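PDB 3R67: putative Glycosidase from Bacteroides thetaiotaomicron, which is of unknown function but belongs to a clan of carbohydrate-active proteins built as five-bladed beta-propellers. Local coordinates for residues 9-19 with 299-310; 26-34 with 44-52. All blocks are in the same frame, centred on the assembly; numbering follows the deposited sequence.

Interaction 1 (9-19 with 299-310); sequences FPDWAWADFQR and DRLDKPFYIPES. With EDO (1,2-ethanediol), chain F.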
loop_
_atom_site.group_PDB
_atom_site.type_symbol
_atom_site.label_atom_id
_atom_site.label_comp_id
_atom_site.label_asym_id
_atom_site.label_seq_id
_atom_site.Cartn_x
_atom_site.Cartn_y
_atom_site.Cartn_z
ATOM N N PHE A 9 21.641 1.504 -11.252
ATOM C CA PHE A 9 20.979 0.441 -10.505
ATOM C C PHE A 9 21.025 -0.845 -11.338
ATOM O O PHE A 9 21.126 -0.737 -12.567
ATOM C CB PHE A 9 19.518 0.829 -10.172
ATOM C CG PHE A 9 19.254 1.998 -9.256
ATOM C CD1 PHE A 9 19.122 1.811 -7.888
ATOM C CD2 PHE A 9 19.027 3.268 -9.773
ATOM C CE1 PHE A 9 18.839 2.884 -7.045
ATOM C CE2 PHE A 9 18.711 4.338 -8.932
ATOM C CZ PHE A 9 18.630 4.141 -7.573
ATOM N N PRO A 10 20.888 -2.064 -10.771
ATOM C CA PRO A 10 20.902 -3.267 -11.632
ATOM C C PRO A 10 19.744 -3.232 -12.634
ATOM O O PRO A 10 18.716 -2.634 -12.347
ATOM C CB PRO A 10 20.781 -4.429 -10.643
ATOM C CG PRO A 10 20.331 -3.816 -9.365
ATOM C CD PRO A 10 20.794 -2.418 -9.344
ATOM N N ASP A 11 19.928 -3.817 -13.818
ATOM C CA ASP A 11 18.966 -3.749 -14.916
ATOM C C ASP A 11 17.622 -4.438 -14.573
ATOM O O ASP A 11 16.641 -4.160 -15.267
ATOM C CB ASP A 11 19.539 -4.365 -16.205
ATOM C CG ASP A 11 19.756 -5.856 -16.131
ATOM O OD1 ASP A 11 20.611 -6.293 -15.325
ATOM O OD2 ASP A 11 19.054 -6.593 -16.858
ATOM N N TRP A 12 17.541 -5.280 -13.505
ATOM C CA TRP A 12 16.255 -5.889 -13.100
ATOM C C TRP A 12 15.310 -4.847 -12.436
ATOM O O TRP A 12 14.101 -5.077 -12.342
ATOM C CB TRP A 12 16.451 -7.084 -12.142
ATOM C CG TRP A 12 17.186 -6.792 -10.858
ATOM C CD1 TRP A 12 18.490 -7.059 -10.596
ATOM C CD2 TRP A 12 16.644 -6.237 -9.647
ATOM N NE1 TRP A 12 18.794 -6.726 -9.299
ATOM C CE2 TRP A 12 17.691 -6.180 -8.705
ATOM C CE3 TRP A 12 15.375 -5.773 -9.263
ATOM C CZ2 TRP A 12 17.517 -5.655 -7.415
ATOM C CZ3 TRP A 12 15.216 -5.235 -7.995
ATOM C CH2 TRP A 12 16.272 -5.196 -7.082
ATOM N N ALA A 13 15.877 -3.741 -11.927
ATOM C CA ALA A 13 15.134 -2.708 -11.201
ATOM C C ALA A 13 14.417 -1.765 -12.130
ATOM O O ALA A 13 14.921 -1.416 -13.195
ATOM C CB ALA A 13 16.090 -1.908 -10.322
ATOM N N TRP A 14 13.246 -1.327 -11.704
ATOM C CA TRP A 14 12.422 -0.292 -12.363
ATOM C C TRP A 14 12.703 1.020 -11.655
ATOM O O TRP A 14 11.946 1.420 -10.773
ATOM C CB TRP A 14 10.935 -0.671 -12.330
ATOM C CG TRP A 14 10.547 -1.908 -13.078
ATOM C CD1 TRP A 14 11.368 -2.781 -13.737
ATOM C CD2 TRP A 14 9.221 -2.416 -13.226
ATOM N NE1 TRP A 14 10.629 -3.794 -14.300
ATOM C CE2 TRP A 14 9.307 -3.598 -14.001
ATOM C CE3 TRP A 14 7.963 -1.989 -12.770
ATOM C CZ2 TRP A 14 8.176 -4.339 -14.368
ATOM C CZ3 TRP A 14 6.848 -2.744 -13.106
ATOM C CH2 TRP A 14 6.963 -3.911 -13.886
ATOM N N ALA A 15 13.863 1.591 -11.933
ATOM C CA ALA A 15 14.368 2.769 -11.238
ATOM C C ALA A 15 13.892 4.095 -11.845
ATOM O O ALA A 15 13.686 5.054 -11.105
ATOM C CB ALA A 15 15.880 2.744 -11.258
ATOM N N ASP A 16 13.690 4.141 -13.158
ATOM C CA ASP A 16 13.379 5.350 -13.913
ATOM C C ASP A 16 11.883 5.832 -13.743
ATOM O O ASP A 16 11.228 6.166 -14.743
ATOM C CB ASP A 16 13.688 5.110 -15.408
ATOM C CG ASP A 16 13.763 6.369 -16.260
ATOM O OD1 ASP A 16 14.139 7.443 -15.714
ATOM O OD2 ASP A 16 13.490 6.275 -17.486
ATOM N N PHE A 17 11.384 5.939 -12.479
ATOM C CA PHE A 17 10.079 6.540 -12.201
ATOM C C PHE A 17 10.274 8.033 -12.096
ATOM O O PHE A 17 11.084 8.485 -11.285
ATOM C CB PHE A 17 9.380 5.976 -10.957
ATOM C CG PHE A 17 8.707 4.644 -11.153
ATOM C CD1 PHE A 17 7.442 4.562 -11.727
ATOM C CD2 PHE A 17 9.312 3.475 -10.716
ATOM C CE1 PHE A 17 6.818 3.319 -11.923
ATOM C CE2 PHE A 17 8.671 2.232 -10.877
ATOM C CZ PHE A 17 7.433 2.166 -11.488
ATOM N N GLN A 18 9.576 8.801 -12.947
ATOM C CA GLN A 18 9.729 10.252 -13.025
ATOM C C GLN A 18 8.439 10.982 -12.717
ATOM O O GLN A 18 7.351 10.524 -13.087
ATOM C CB GLN A 18 10.197 10.646 -14.440
ATOM C CG GLN A 18 11.519 10.001 -14.886
ATOM C CD GLN A 18 12.713 10.391 -14.045
ATOM O OE1 GLN A 18 12.831 11.529 -13.566
ATOM N NE2 GLN A 18 13.661 9.467 -13.906
ATOM N N ARG A 19 8.563 12.141 -12.064
ATOM C CA ARG A 19 7.427 13.000 -11.724
ATOM C C ARG A 19 6.911 13.697 -12.988
ATOM O O ARG A 19 7.664 14.447 -13.611
ATOM C CB ARG A 19 7.827 14.036 -10.641
ATOM C CG ARG A 19 8.049 13.443 -9.269
ATOM C CD ARG A 19 8.938 14.306 -8.394
ATOM N NE ARG A 19 9.162 13.689 -7.079
ATOM C CZ ARG A 19 10.100 12.787 -6.807
ATOM N NH1 ARG A 19 10.898 12.336 -7.769
ATOM N NH2 ARG A 19 10.223 12.298 -5.578
ATOM N N ASP A 299 18.228 -10.435 -5.259
ATOM C CA ASP A 299 18.965 -9.190 -5.133
ATOM C C ASP A 299 18.049 -8.094 -4.542
ATOM O O ASP A 299 16.833 -8.284 -4.415
ATOM C CB ASP A 299 19.534 -8.772 -6.509
ATOM C CG ASP A 299 20.650 -7.746 -6.458
ATOM O OD1 ASP A 299 21.232 -7.542 -5.353
ATOM O OD2 ASP A 299 20.991 -7.194 -7.525
ATOM N N ARG A 300 18.656 -6.965 -4.143
ATOM C CA ARG A 300 18.015 -5.854 -3.459
ATOM C C ARG A 300 18.812 -4.573 -3.684
ATOM O O ARG A 300 20.032 -4.634 -3.817
ATOM C CB ARG A 300 17.951 -6.232 -1.970
ATOM C CG ARG A 300 17.236 -5.304 -1.026
ATOM C CD ARG A 300 17.276 -6.026 0.294
ATOM N NE ARG A 300 16.697 -5.264 1.392
ATOM C CZ ARG A 300 16.742 -5.660 2.648
ATOM N NH1 ARG A 300 17.367 -6.788 2.973
ATOM N NH2 ARG A 300 16.202 -4.913 3.604
ATOM N N LEU A 301 18.130 -3.424 -3.770
ATOM C CA LEU A 301 18.795 -2.134 -3.967
ATOM C C LEU A 301 19.428 -1.683 -2.661
ATOM O O LEU A 301 18.796 -1.794 -1.613
ATOM C CB LEU A 301 17.819 -1.070 -4.493
ATOM C CG LEU A 301 17.073 -1.309 -5.840
ATOM C CD1 LEU A 301 16.279 -0.051 -6.233
ATOM C CD2 LEU A 301 18.037 -1.677 -6.995
ATOM N N ASP A 302 20.675 -1.191 -2.713
ATOM C CA ASP A 302 21.408 -0.721 -1.529
ATOM C C ASP A 302 21.170 0.791 -1.316
ATOM O O ASP A 302 21.457 1.334 -0.241
ATOM C CB ASP A 302 22.901 -1.046 -1.664
ATOM C CG ASP A 302 23.159 -2.554 -1.587
ATOM O OD1 ASP A 302 22.252 -3.297 -1.117
ATOM O OD2 ASP A 302 24.273 -2.993 -1.972
ATOM N N LYS A 303 20.585 1.438 -2.334
ATOM C CA LYS A 303 20.186 2.841 -2.358
ATOM C C LYS A 303 18.756 2.937 -2.824
ATOM O O LYS A 303 18.338 2.136 -3.663
ATOM C CB LYS A 303 21.109 3.700 -3.251
ATOM C CG LYS A 303 22.443 4.038 -2.631
ATOM C CD LYS A 303 23.246 4.961 -3.535
ATOM C CE LYS A 303 24.215 5.851 -2.776
ATOM N NZ LYS A 303 25.203 5.084 -1.983
ATOM N N PRO A 304 17.970 3.892 -2.293
ATOM C CA PRO A 304 16.564 3.991 -2.732
ATOM C C PRO A 304 16.435 4.467 -4.187
ATOM O O PRO A 304 17.287 5.237 -4.638
ATOM C CB PRO A 304 15.965 5.014 -1.773
ATOM C CG PRO A 304 17.124 5.803 -1.263
ATOM C CD PRO A 304 18.292 4.891 -1.251
ATOM N N PHE A 305 15.380 4.008 -4.915
ATOM C CA PHE A 305 15.158 4.434 -6.304
ATOM C C PHE A 305 14.285 5.688 -6.336
ATOM O O PHE A 305 14.262 6.397 -7.332
ATOM C CB PHE A 305 14.518 3.313 -7.150
ATOM C CG PHE A 305 13.044 3.062 -6.913
ATOM C CD1 PHE A 305 12.619 2.245 -5.873
ATOM C CD2 PHE A 305 12.087 3.595 -7.767
ATOM C CE1 PHE A 305 11.259 1.993 -5.669
ATOM C CE2 PHE A 305 10.722 3.359 -7.553
ATOM C CZ PHE A 305 10.318 2.554 -6.507
ATOM N N TYR A 306 13.534 5.930 -5.258
ATOM C CA TYR A 306 12.616 7.054 -5.156
ATOM C C TYR A 306 12.736 7.688 -3.779
ATOM O O TYR A 306 12.760 6.981 -2.779
ATOM C CB TYR A 306 11.198 6.560 -5.432
ATOM C CG TYR A 306 10.344 7.629 -6.055
ATOM C CD1 TYR A 306 10.479 7.959 -7.405
ATOM C CD2 TYR A 306 9.388 8.310 -5.304
ATOM C CE1 TYR A 306 9.716 8.972 -7.982
ATOM C CE2 TYR A 306 8.593 9.300 -5.882
ATOM C CZ TYR A 306 8.760 9.626 -7.222
ATOM O OH TYR A 306 7.973 10.593 -7.799
ATOM N N ILE A 307 12.894 9.012 -3.725
ATOM C CA ILE A 307 13.120 9.734 -2.472
ATOM C C ILE A 307 12.270 11.011 -2.428
ATOM O O ILE A 307 11.962 11.554 -3.503
ATOM C CB ILE A 307 14.651 10.091 -2.261
ATOM C CG1 ILE A 307 15.168 11.173 -3.235
ATOM C CG2 ILE A 307 15.560 8.871 -2.256
ATOM C CD1 ILE A 307 16.562 11.838 -2.818
ATOM N N PRO A 308 11.963 11.565 -1.213
ATOM C CA PRO A 308 11.215 12.832 -1.157
ATOM C C PRO A 308 12.011 13.957 -1.831
ATOM O O PRO A 308 13.189 14.152 -1.532
ATOM C CB PRO A 308 11.030 13.057 0.352
ATOM C CG PRO A 308 11.134 11.696 0.957
ATOM C CD PRO A 308 12.237 11.067 0.153
ATOM N N GLU A 309 11.378 14.669 -2.772
ATOM C CA GLU A 309 12.057 15.696 -3.571
ATOM C C GLU A 309 11.246 16.999 -3.642
ATOM O O GLU A 309 11.826 18.076 -3.627
ATOM C CB GLU A 309 12.261 15.121 -4.980
ATOM C CG GLU A 309 13.288 15.801 -5.860
ATOM C CD GLU A 309 13.618 14.948 -7.073
ATOM O OE1 GLU A 309 14.238 13.863 -6.918
ATOM O OE2 GLU A 309 13.255 15.380 -8.189
ATOM N N SER A 310 9.916 16.899 -3.711
ATOM C CA SER A 310 9.022 18.055 -3.759
ATOM C C SER A 310 8.696 18.543 -2.349
ATOM O O SER A 310 8.872 17.791 -1.395
ATOM C CB SER A 310 7.754 17.690 -4.506
ATOM O OG SER A 310 8.105 17.266 -5.813
HETATM C C1 EDO F . 17.180 -9.841 4.511
HETATM O O1 EDO F . 17.843 -8.724 5.142
HETATM C C2 EDO F . 17.411 -11.189 5.198
HETATM O O2 EDO F . 16.862 -11.210 6.530
HETATM O O HOH W 1 16.008 6.148 -9.965
HETATM O O HOH W 2 12.965 10.772 -6.753
#
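The N-terminal loop of the propeller lies along the end of strand 297-300 and the loop after it, starting where Trp-12 meets Asp-299. The indole NE1 donates to Asp-299 OD2 (2.9 Å, 161° at the hydrogen); the oxygen sits at the ring edge, in the indole plane, and is met on its anti side by a donor tilted well out of the carboxylate plane. Beside this bond Leu-301 puts CD2 into a pocket formed by Phe-9, Pro-10, Trp-12 and Ala-13, Pro-10 CD being closest at 3.7 Å. The Phe-9 ring turns an edge to the backbone, with Lys-303 O in plane, 3.5 Å from CE1. Phe-17 CD2 touches Phe-305 CE2 at 3.5 Å, rim to rim with planes 50° apart, and a water bridges Ala-15 O to Phe-305 O. Arg-19, extended from CG to NE, lays its guanidinium nearly parallel to the Tyr-306 ring (4°). Tyr-306 OH lies over the centre of the Arg-19 guanidinium, 3.2 Å from its CZ, and Glu-309 CB packs on the opposite face. Arg-19 NH2 makes a weak bond to Ile-307 O (2.8 Å) and a salt bridge to Glu-313, while Tyr-306 OH pairs with Tyr-339 OH. Covered on both faces and bonded at its edge, the guanidinium is probably restrained in rotation, its charge balanced mainly by Glu-313; Glu-309 OE1 adds only a long, out-of-plane charge contact to NH1.

Interaction 2 (26-34 with 44-52); sequences IVSPDTTTV and VAWESSDTF
Segments 26-34 and 44-52 run antiparallel but irregularly, the CA atoms of Thr-31 and Ser-48 closing to 4.1 Å and those of Val-34 and Ala-45 to 4.6 Å. One direct backbone hydrogen bond crosses, Asp-30 N to Glu-47 O at 3.0 Å, with the donor lying above the carbonyl plane. Elsewhere the backbones meet through CA-H...O contacts, such as that of Ala-45 CA with Thr-33 O, and through a water that donates to Asp-30 O and Thr-33 O and accepts from Glu-47 N. Both chains turn: 45-48 is a type I beta turn, and Asp-30 OD1 forms an Asx turn by accepting from Thr-32 N, with Thr-32 OG1 as a second donor. Segment 44-52 leads into a blade of the propeller, since Asp-50 to Phe-52 begin strand 50-59, at one edge of a four-stranded antiparallel sheet. Ser-49 and Asp-50 form a classic bulge opposite Glu-70.

Glu-47 carries most of the side-chain chemistry. Its CG stands between backbone N and carbonyl carbon (chi1 56°), lying 3.7 Å above the centre of the Trp-46 ring, and the extended chain beyond brings OE2 to Thr-33 OG1, which donates to the anti lone pair at 2.7 Å. OE1 is held by Arg-97 and Tyr-67, and Trp-46 NE1 bonds to Thr-99 O, so the carboxylate is tied to strands 62-70 and 96-97 and the indole to the chain just after the latter. Asp-30 OD2 lies 4.5 Å from Glu-47 OE2, like charges that Arg-97 may partly offset. Pro-29 lies along the 47-50 backbone, CG being 3.3 Å from Ser-49 O. Beyond it the side chains of Val-27 and Thr-51 cross at about a right angle, Val-27 CG1 lying 3.7 Å from Thr-51 OG1.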
loop_
_atom_site.group_PDB
_atom_site.type_symbol
_atom_site.label_atom_id
_atom_site.label_comp_id
_atom_site.label_asym_id
_atom_site.label_seq_id
_atom_site.Cartn_x
_atom_site.Cartn_y
_atom_site.Cartn_z
ATOM N N ILE A 26 -2.017 14.799 -7.070
ATOM C CA ILE A 26 -3.207 14.384 -7.792
ATOM C C ILE A 26 -4.431 14.412 -6.825
ATOM O O ILE A 26 -5.546 14.572 -7.293
ATOM C CB ILE A 26 -3.038 13.002 -8.480
ATOM C CG1 ILE A 26 -2.793 11.852 -7.476
ATOM C CG2 ILE A 26 -1.919 13.067 -9.521
ATOM C CD1 ILE A 26 -3.187 10.485 -7.971
ATOM N N VAL A 27 -4.229 14.244 -5.504
ATOM C CA VAL A 27 -5.285 14.274 -4.480
ATOM C C VAL A 27 -4.772 15.091 -3.298
ATOM O O VAL A 27 -3.661 14.868 -2.817
ATOM C CB VAL A 27 -5.800 12.866 -4.015
ATOM C CG1 VAL A 27 -7.010 13.006 -3.079
ATOM C CG2 VAL A 27 -6.179 11.980 -5.197
ATOM N N SER A 28 -5.588 16.025 -2.838
ATOM C CA SER A 28 -5.334 16.942 -1.719
ATOM C C SER A 28 -6.548 16.982 -0.810
ATOM O O SER A 28 -7.619 16.648 -1.290
ATOM C CB SER A 28 -5.002 18.353 -2.229
ATOM O OG SER A 28 -3.862 18.378 -3.064
ATOM N N PRO A 29 -6.440 17.381 0.488
ATOM C CA PRO A 29 -7.643 17.460 1.323
ATOM C C PRO A 29 -8.683 18.455 0.772
ATOM O O PRO A 29 -8.335 19.469 0.164
ATOM C CB PRO A 29 -7.114 17.939 2.683
ATOM C CG PRO A 29 -5.698 17.758 2.645
ATOM C CD PRO A 29 -5.247 17.812 1.238
ATOM N N ASP A 30 -9.960 18.122 0.953
ATOM C CA ASP A 30 -11.091 18.954 0.582
ATOM C C ASP A 30 -11.931 19.153 1.835
ATOM O O ASP A 30 -12.477 18.185 2.371
ATOM C CB ASP A 30 -11.892 18.337 -0.584
ATOM C CG ASP A 30 -12.905 19.270 -1.236
ATOM O OD1 ASP A 30 -13.434 20.165 -0.534
ATOM O OD2 ASP A 30 -13.221 19.062 -2.438
ATOM N N THR A 31 -11.977 20.397 2.333
ATOM C CA THR A 31 -12.684 20.734 3.566
ATOM C C THR A 31 -14.197 20.953 3.326
ATOM O O THR A 31 -14.947 21.014 4.299
ATOM C CB THR A 31 -12.070 22.003 4.205
ATOM O OG1 THR A 31 -12.194 23.092 3.299
ATOM C CG2 THR A 31 -10.595 21.820 4.610
ATOM N N THR A 32 -14.652 21.018 2.053
ATOM C CA THR A 32 -16.063 21.289 1.720
ATOM C C THR A 32 -16.901 20.016 1.535
ATOM O O THR A 32 -18.125 20.112 1.566
ATOM C CB THR A 32 -16.170 22.115 0.433
ATOM O OG1 THR A 32 -15.753 21.314 -0.680
ATOM C CG2 THR A 32 -15.374 23.426 0.499
ATOM N N THR A 33 -16.279 18.847 1.294
ATOM C CA THR A 33 -17.066 17.622 1.091
ATOM C C THR A 33 -17.515 17.061 2.443
ATOM O O THR A 33 -16.810 17.177 3.449
ATOM C CB THR A 33 -16.295 16.591 0.293
ATOM O OG1 THR A 33 -15.073 16.332 0.969
ATOM C CG2 THR A 33 -16.048 17.025 -1.151
ATOM N N VAL A 34 -18.683 16.454 2.465
ATOM C CA VAL A 34 -19.249 15.965 3.711
ATOM C C VAL A 34 -19.769 14.523 3.520
ATOM O O VAL A 34 -20.062 14.085 2.404
ATOM C CB VAL A 34 -20.371 16.965 4.148
ATOM C CG1 VAL A 34 -21.512 17.012 3.141
ATOM C CG2 VAL A 34 -20.883 16.692 5.549
ATOM N N VAL A 44 -19.642 14.407 8.723
ATOM C CA VAL A 44 -18.207 14.444 8.868
ATOM C C VAL A 44 -17.557 14.935 7.565
ATOM O O VAL A 44 -17.841 14.424 6.475
ATOM C CB VAL A 44 -17.720 13.003 9.255
ATOM C CG1 VAL A 44 -16.209 12.873 9.217
ATOM C CG2 VAL A 44 -18.258 12.564 10.614
ATOM N N ALA A 45 -16.676 15.919 7.698
ATOM C CA ALA A 45 -15.761 16.398 6.654
ATOM C C ALA A 45 -14.620 15.384 6.591
ATOM O O ALA A 45 -13.535 15.589 7.147
ATOM C CB ALA A 45 -15.298 17.813 6.977
ATOM N N TRP A 46 -14.927 14.229 5.985
ATOM C CA TRP A 46 -14.188 12.981 5.966
ATOM C C TRP A 46 -12.797 13.075 5.264
ATOM O O TRP A 46 -11.977 12.186 5.505
ATOM C CB TRP A 46 -15.040 11.902 5.274
ATOM C CG TRP A 46 -15.307 12.185 3.823
ATOM C CD1 TRP A 46 -16.302 12.959 3.307
ATOM C CD2 TRP A 46 -14.547 11.703 2.704
ATOM N NE1 TRP A 46 -16.222 12.983 1.939
ATOM C CE2 TRP A 46 -15.147 12.228 1.538
ATOM C CE3 TRP A 46 -13.417 10.865 2.574
ATOM C CZ2 TRP A 46 -14.689 11.912 0.252
ATOM C CZ3 TRP A 46 -12.951 10.573 1.302
ATOM C CH2 TRP A 46 -13.576 11.105 0.158
ATOM N N GLU A 47 -12.513 14.108 4.453
ATOM C CA GLU A 47 -11.194 14.238 3.796
ATOM C C GLU A 47 -10.628 15.656 3.998
ATOM O O GLU A 47 -9.873 16.141 3.165
ATOM C CB GLU A 47 -11.287 13.907 2.281
ATOM C CG GLU A 47 -12.303 14.736 1.508
ATOM C CD GLU A 47 -12.421 14.488 0.016
ATOM O OE1 GLU A 47 -11.522 13.832 -0.555
ATOM O OE2 GLU A 47 -13.397 14.985 -0.593
ATOM N N SER A 48 -10.990 16.311 5.100
ATOM C CA SER A 48 -10.628 17.698 5.338
ATOM C C SER A 48 -9.210 17.910 5.876
ATOM O O SER A 48 -8.717 19.038 5.717
ATOM C CB SER A 48 -11.593 18.325 6.335
ATOM O OG SER A 48 -11.574 17.623 7.565
ATOM N N SER A 49 -8.545 16.899 6.501
ATOM C CA SER A 49 -7.222 17.176 7.057
ATOM C C SER A 49 -6.095 16.646 6.167
ATOM O O SER A 49 -5.152 17.403 5.908
ATOM C CB SER A 49 -7.080 16.592 8.461
ATOM O OG SER A 49 -7.257 15.187 8.480
ATOM N N ASP A 50 -6.154 15.371 5.720
ATOM C CA ASP A 50 -5.092 14.769 4.899
ATOM C C ASP A 50 -5.630 13.666 3.998
ATOM O O ASP A 50 -6.542 12.950 4.401
ATOM C CB ASP A 50 -3.959 14.181 5.798
ATOM C CG ASP A 50 -3.206 15.219 6.624
ATOM O OD1 ASP A 50 -2.431 16.007 6.036
ATOM O OD2 ASP A 50 -3.479 15.319 7.836
ATOM N N THR A 51 -5.051 13.537 2.782
ATOM C CA THR A 51 -5.377 12.520 1.763
ATOM C C THR A 51 -4.067 11.900 1.283
ATOM O O THR A 51 -3.249 12.599 0.680
ATOM C CB THR A 51 -6.197 13.112 0.610
ATOM O OG1 THR A 51 -5.416 14.139 0.004
ATOM C CG2 THR A 51 -7.564 13.635 1.045
ATOM N N PHE A 52 -3.826 10.621 1.581
ATOM C CA PHE A 52 -2.526 10.028 1.246
ATOM C C PHE A 52 -2.658 8.511 1.045
ATOM O O PHE A 52 -3.719 8.051 0.647
ATOM C CB PHE A 52 -1.510 10.366 2.376
ATOM C CG PHE A 52 -1.920 10.010 3.797
ATOM C CD1 PHE A 52 -2.950 10.695 4.435
ATOM C CD2 PHE A 52 -1.201 9.083 4.530
ATOM C CE1 PHE A 52 -3.312 10.388 5.746
ATOM C CE2 PHE A 52 -1.533 8.811 5.853
ATOM C CZ PHE A 52 -2.583 9.467 6.455
HETATM O O HOH W 3 -14.129 16.622 3.705
#

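How the interactions relate
Interactions 1 and 2 do not touch: their centres are 30 Å apart, their nearest atoms about 10 Å. What relates them is the N-terminal chain, which supplies one segment to each and pairs with strand 345-351 between them, Gln-18 bonding to Val-350 and both Ile-26 and Val-27 to Val-346. This is consistent with propeller closure, in which the start of the chain pairs with its last blade. The closure made by 9-19 with 299-310 spans most of the sequence; 26-34 and 44-52 are joined by a short connection within that span. The 1,2-ethanediol, probably from the crystallisation liquor, is bonded by Arg-300 and Thr-235 at the margin of interaction 1; Arg-300 is salt-bridged to Asp-242.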